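Local coordinates for protein CalsepRRP (Calystegia sepium, PDB 1JY5) that is an RNase-related protein of the RNase T2 family, whose members generally bind and cleave RNA, at residues I68-W79 with Y117-F128. Sequence-based numbering, arbitrary orientation.
Unlike the reference sequence in segment 117-128: Thr123 (reference Ala).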
loop_
_atom_site.group_PDB
_atom_site.type_symbol
_atom_site.label_atom_id
_atom_site.label_comp_id
_atom_site.label_asym_id
_atom_site.label_seq_id
_atom_site.Cartn_x
_atom_site.Cartn_y
_atom_site.Cartn_z
ATOM N N ILE A 68 -10.380 12.923 9.689
ATOM C CA ILE A 68 -10.053 11.527 9.920
ATOM C C ILE A 68 -9.567 11.236 11.334
ATOM O O ILE A 68 -8.936 10.204 11.570
ATOM C CB ILE A 68 -8.979 11.042 8.904
ATOM C CG1 ILE A 68 -7.726 11.926 8.996
ATOM C CG2 ILE A 68 -9.554 11.053 7.496
ATOM C CD1 ILE A 68 -6.594 11.508 8.073
ATOM N N SER A 69 -9.898 12.114 12.278
ATOM C CA SER A 69 -9.460 11.943 13.667
ATOM C C SER A 69 -9.776 10.584 14.293
ATOM O O SER A 69 -8.946 10.035 15.019
ATOM C CB SER A 69 -10.025 13.061 14.565
ATOM O OG SER A 69 -11.435 12.998 14.686
ATOM N N ILE A 70 -10.955 10.032 14.018
ATOM C CA ILE A 70 -11.314 8.749 14.615
ATOM C C ILE A 70 -10.568 7.575 13.995
ATOM O O ILE A 70 -10.644 6.450 14.488
ATOM C CB ILE A 70 -12.837 8.496 14.540
ATOM C CG1 ILE A 70 -13.268 8.200 13.097
ATOM C CG2 ILE A 70 -13.578 9.713 15.089
ATOM C CD1 ILE A 70 -14.742 7.807 12.987
ATOM N N LEU A 71 -9.840 7.853 12.919
ATOM C CA LEU A 71 -9.052 6.843 12.233
ATOM C C LEU A 71 -7.581 6.965 12.617
ATOM O O LEU A 71 -6.761 6.149 12.203
ATOM C CB LEU A 71 -9.165 7.009 10.713
ATOM C CG LEU A 71 -10.556 6.915 10.072
ATOM C CD1 LEU A 71 -10.429 7.116 8.561
ATOM C CD2 LEU A 71 -11.175 5.564 10.391
ATOM N N SER A 72 -7.250 7.977 13.415
ATOM C CA SER A 72 -5.862 8.216 13.810
ATOM C C SER A 72 -5.080 7.013 14.337
ATOM O O SER A 72 -3.933 6.808 13.950
ATOM C CB SER A 72 -5.791 9.361 14.833
ATOM O OG SER A 72 -6.507 9.050 16.015
ATOM N N ASN A 73 -5.685 6.222 15.220
ATOM C CA ASN A 73 -4.996 5.054 15.768
ATOM C C ASN A 73 -4.735 3.994 14.701
ATOM O O ASN A 73 -3.667 3.376 14.667
ATOM C CB ASN A 73 -5.797 4.430 16.917
ATOM C CG ASN A 73 -5.805 5.298 18.159
ATOM O OD1 ASN A 73 -4.754 5.722 18.637
ATOM N ND2 ASN A 73 -6.988 5.560 18.695
ATOM N N ASP A 74 -5.720 3.771 13.839
ATOM C CA ASP A 74 -5.588 2.787 12.776
ATOM C C ASP A 74 -4.614 3.241 11.697
ATOM O O ASP A 74 -3.830 2.438 11.190
ATOM C CB ASP A 74 -6.957 2.495 12.156
ATOM C CG ASP A 74 -7.824 1.625 13.051
ATOM O OD1 ASP A 74 -7.440 0.463 13.299
ATOM O OD2 ASP A 74 -8.880 2.104 13.510
ATOM N N LEU A 75 -4.653 4.523 11.347
ATOM C CA LEU A 75 -3.753 5.033 10.320
ATOM C C LEU A 75 -2.327 5.084 10.850
ATOM O O LEU A 75 -1.362 4.936 10.097
ATOM C CB LEU A 75 -4.202 6.424 9.859
ATOM C CG LEU A 75 -5.498 6.393 9.041
ATOM C CD1 LEU A 75 -5.991 7.802 8.753
ATOM C CD2 LEU A 75 -5.239 5.638 7.743
ATOM N N SER A 76 -2.195 5.282 12.155
ATOM C CA SER A 76 -0.877 5.342 12.762
ATOM C C SER A 76 -0.249 3.958 12.792
ATOM O O SER A 76 0.966 3.810 12.667
ATOM C CB SER A 76 -0.966 5.884 14.186
ATOM O OG SER A 76 0.296 5.797 14.827
ATOM N N LYS A 77 -1.082 2.939 12.941
ATOM C CA LYS A 77 -0.578 1.581 13.011
ATOM C C LYS A 77 -0.527 0.839 11.685
ATOM O O LYS A 77 0.418 0.092 11.423
ATOM C CB LYS A 77 -1.411 0.780 14.016
ATOM C CG LYS A 77 -0.936 -0.647 14.235
ATOM C CD LYS A 77 -1.751 -1.316 15.333
ATOM C CE LYS A 77 -1.399 -2.785 15.472
ATOM N NZ LYS A 77 0.032 -2.981 15.837
ATOM N N TYR A 78 -1.527 1.047 10.838
ATOM C CA TYR A 78 -1.580 0.328 9.569
ATOM C C TYR A 78 -1.210 1.122 8.326
ATOM O O TYR A 78 -1.079 0.559 7.240
ATOM C CB TYR A 78 -2.965 -0.294 9.422
ATOM C CG TYR A 78 -3.300 -1.178 10.602
ATOM C CD1 TYR A 78 -4.205 -0.766 11.576
ATOM C CD2 TYR A 78 -2.677 -2.412 10.762
ATOM C CE1 TYR A 78 -4.483 -1.566 12.685
ATOM C CE2 TYR A 78 -2.945 -3.219 11.862
ATOM C CZ TYR A 78 -3.850 -2.790 12.819
ATOM O OH TYR A 78 -4.121 -3.598 13.900
ATOM N N TRP A 79 -1.042 2.429 8.492
ATOM C CA TRP A 79 -0.646 3.298 7.387
ATOM C C TRP A 79 0.499 4.201 7.866
ATOM O O TRP A 79 0.470 5.412 7.667
ATOM C CB TRP A 79 -1.826 4.163 6.936
ATOM C CG TRP A 79 -1.667 4.732 5.551
ATOM C CD1 TRP A 79 -0.512 5.155 4.965
ATOM C CD2 TRP A 79 -2.705 4.948 4.590
ATOM N NE1 TRP A 79 -0.762 5.618 3.695
ATOM C CE2 TRP A 79 -2.102 5.503 3.439
ATOM C CE3 TRP A 79 -4.087 4.724 4.588
ATOM C CZ2 TRP A 79 -2.835 5.843 2.294
ATOM C CZ3 TRP A 79 -4.816 5.061 3.453
ATOM C CH2 TRP A 79 -4.186 5.615 2.320
ATOM N N TYR A 117 -12.416 11.235 4.579
ATOM C CA TYR A 117 -12.769 10.171 5.498
ATOM C C TYR A 117 -13.122 8.915 4.731
ATOM O O TYR A 117 -12.684 7.820 5.088
ATOM C CB TYR A 117 -13.958 10.551 6.377
ATOM C CG TYR A 117 -14.300 9.444 7.344
ATOM C CD1 TYR A 117 -13.603 9.308 8.549
ATOM C CD2 TYR A 117 -15.241 8.464 7.012
ATOM C CE1 TYR A 117 -13.832 8.221 9.395
ATOM C CE2 TYR A 117 -15.474 7.369 7.853
ATOM C CZ TYR A 117 -14.759 7.256 9.043
ATOM O OH TYR A 117 -14.949 6.171 9.876
ATOM N N GLU A 118 -13.927 9.064 3.685
ATOM C CA GLU A 118 -14.317 7.900 2.898
ATOM C C GLU A 118 -13.089 7.309 2.222
ATOM O O GLU A 118 -12.951 6.089 2.131
ATOM C CB GLU A 118 -15.387 8.279 1.864
ATOM C CG GLU A 118 -16.621 8.914 2.510
ATOM C CD GLU A 118 -17.809 9.064 1.572
ATOM O OE1 GLU A 118 -17.628 8.986 0.343
ATOM O OE2 GLU A 118 -18.930 9.274 2.077
ATOM N N TYR A 119 -12.184 8.169 1.764
ATOM C CA TYR A 119 -10.976 7.668 1.114
ATOM C C TYR A 119 -10.139 6.802 2.066
ATOM O O TYR A 119 -9.845 5.643 1.762
ATOM C CB TYR A 119 -10.119 8.828 0.595
ATOM C CG TYR A 119 -8.757 8.381 0.092
ATOM C CD1 TYR A 119 -8.624 7.688 -1.116
ATOM C CD2 TYR A 119 -7.609 8.626 0.842
ATOM C CE1 TYR A 119 -7.374 7.251 -1.562
ATOM C CE2 TYR A 119 -6.359 8.193 0.412
ATOM C CZ TYR A 119 -6.249 7.507 -0.790
ATOM O OH TYR A 119 -5.017 7.076 -1.213
ATOM N N PHE A 120 -9.767 7.357 3.219
ATOM C CA PHE A 120 -8.943 6.621 4.176
ATOM C C PHE A 120 -9.624 5.408 4.829
ATOM O O PHE A 120 -8.997 4.355 4.994
ATOM C CB PHE A 120 -8.399 7.569 5.258
ATOM C CG PHE A 120 -7.331 8.512 4.758
ATOM C CD1 PHE A 120 -7.638 9.828 4.420
ATOM C CD2 PHE A 120 -6.021 8.069 4.588
ATOM C CE1 PHE A 120 -6.656 10.689 3.914
ATOM C CE2 PHE A 120 -5.032 8.922 4.082
ATOM C CZ PHE A 120 -5.352 10.234 3.744
ATOM N N SER A 121 -10.894 5.555 5.202
ATOM C CA SER A 121 -11.633 4.456 5.825
ATOM C C SER A 121 -11.865 3.310 4.842
ATOM O O SER A 121 -11.818 2.131 5.214
ATOM C CB SER A 121 -12.980 4.945 6.378
ATOM O OG SER A 121 -13.795 5.491 5.363
ATOM N N THR A 122 -12.107 3.648 3.581
ATOM C CA THR A 122 -12.332 2.612 2.585
ATOM C C THR A 122 -11.033 1.848 2.336
ATOM O O THR A 122 -11.049 0.631 2.147
ATOM C CB THR A 122 -12.886 3.218 1.282
ATOM O OG1 THR A 122 -14.175 3.792 1.550
ATOM C CG2 THR A 122 -13.037 2.147 0.210
ATOM N N THR A 123 -9.907 2.556 2.363
ATOM C CA THR A 123 -8.620 1.909 2.159
ATOM C C THR A 123 -8.364 0.936 3.306
ATOM O O THR A 123 -7.901 -0.186 3.094
ATOM C CB THR A 123 -7.474 2.931 2.108
ATOM O OG1 THR A 123 -7.720 3.868 1.054
ATOM C CG2 THR A 123 -6.144 2.232 1.833
ATOM N N LEU A 124 -8.664 1.369 4.526
ATOM C CA LEU A 124 -8.478 0.510 5.690
ATOM C C LEU A 124 -9.394 -0.711 5.592
ATOM O O LEU A 124 -8.984 -1.829 5.901
ATOM C CB LEU A 124 -8.764 1.288 6.983
ATOM C CG LEU A 124 -7.597 2.126 7.532
ATOM C CD1 LEU A 124 -6.854 2.811 6.391
ATOM C CD2 LEU A 124 -8.131 3.157 8.517
ATOM N N MET A 125 -10.629 -0.496 5.148
ATOM C CA MET A 125 -11.583 -1.590 5.009
ATOM C C MET A 125 -11.028 -2.684 4.113
ATOM O O MET A 125 -11.033 -3.852 4.483
ATOM C CB MET A 125 -12.902 -1.083 4.424
ATOM C CG MET A 125 -13.989 -2.149 4.297
ATOM S SD MET A 125 -15.460 -1.494 3.465
ATOM C CE MET A 125 -14.869 -1.499 1.764
ATOM N N LEU A 126 -10.561 -2.302 2.927
ATOM C CA LEU A 126 -10.001 -3.267 1.986
ATOM C C LEU A 126 -8.765 -3.928 2.595
ATOM O O LEU A 126 -8.573 -5.141 2.472
ATOM C CB LEU A 126 -9.638 -2.566 0.668
ATOM C CG LEU A 126 -10.807 -1.979 -0.146
ATOM C CD1 LEU A 126 -10.277 -1.166 -1.317
ATOM C CD2 LEU A 126 -11.703 -3.112 -0.645
ATOM N N TYR A 127 -7.937 -3.126 3.263
ATOM C CA TYR A 127 -6.723 -3.624 3.904
ATOM C C TYR A 127 -7.032 -4.691 4.953
ATOM O O TYR A 127 -6.332 -5.696 5.045
ATOM C CB TYR A 127 -5.970 -2.472 4.572
ATOM C CG TYR A 127 -4.805 -2.913 5.436
ATOM C CD1 TYR A 127 -3.567 -3.232 4.873
ATOM C CD2 TYR A 127 -4.940 -3.002 6.821
ATOM C CE1 TYR A 127 -2.487 -3.622 5.674
ATOM C CE2 TYR A 127 -3.874 -3.393 7.629
ATOM C CZ TYR A 127 -2.650 -3.697 7.049
ATOM O OH TYR A 127 -1.588 -4.047 7.855
ATOM N N PHE A 128 -8.063 -4.457 5.759
ATOM C CA PHE A 128 -8.451 -5.412 6.798
ATOM C C PHE A 128 -9.150 -6.628 6.209
ATOM O O PHE A 128 -9.001 -7.742 6.714
ATOM C CB PHE A 128 -9.388 -4.758 7.815
ATOM C CG PHE A 128 -8.713 -3.761 8.707
ATOM C CD1 PHE A 128 -9.317 -2.536 8.978
ATOM C CD2 PHE A 128 -7.472 -4.041 9.277
ATOM C CE1 PHE A 128 -8.702 -1.605 9.810
ATOM C CE2 PHE A 128 -6.847 -3.115 10.114
ATOM C CZ PHE A 128 -7.461 -1.894 10.378
#
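Trp79 pushes the six-membered half of its indole against Phe120 and Thr123, with CZ3 lying 3.4 Å from Phe120 CD2. The two rings are inclined at 55°, and Phe120 CE2 sits over one indole face, toward its rim. Trp79 is the first residue to leave helical geometry after helix 72-78; its CG lies opposite the backbone N (chi1 -161°), which swings the indole back to helix 117-128. Leu124 CD1 meets the indole edge at Trp79 CE3, and the same methyl packs 3.5 Å from Leu75 CD2. One face of the Phe120 ring takes Ile68 CD1, toward its rim, and the opposite face Tyr119 CD2, with Trp79 CE3 at the edge.

The setting is the alpha+beta fold of the RNase T2 family: Thr123, Leu124 and Tyr127 set helix 117-128 against Leu10 and Leu12 of strand 7-14 and Ile42 and Leu45 of strand 40-48, and Trp79 also touches Leu98 of helix 97-106. The axes of helices 72-78 and 117-128 cross at 56° with a closest approach of 11.1 Å.

At one end, Tyr117 lies across Leu71, its CE1 3.6 Å from Leu71 CG, and its hydroxyl reaches Ile70 CD1. At the other, Phe128 turns its edge onto the face of Tyr78 in a T-shaped pair, centroids 5.1 Å apart, while Lys77 CG covers the opposite face. Tyr127 leans in obliquely, CE2 at 3.5 Å from Tyr78 CD2, its hydroxyl hydrogen-bonded to the backbone O of Phe40. With alanine at Tyr78, the Phe128 edge would probably lose its aromatic face, a gap open beside Tyr127 CE2 and the Phe128 ring be freer to turn. Asp74 comes in across the Phe128 ring edge, OD1 3.8 Å from Phe128 CZ.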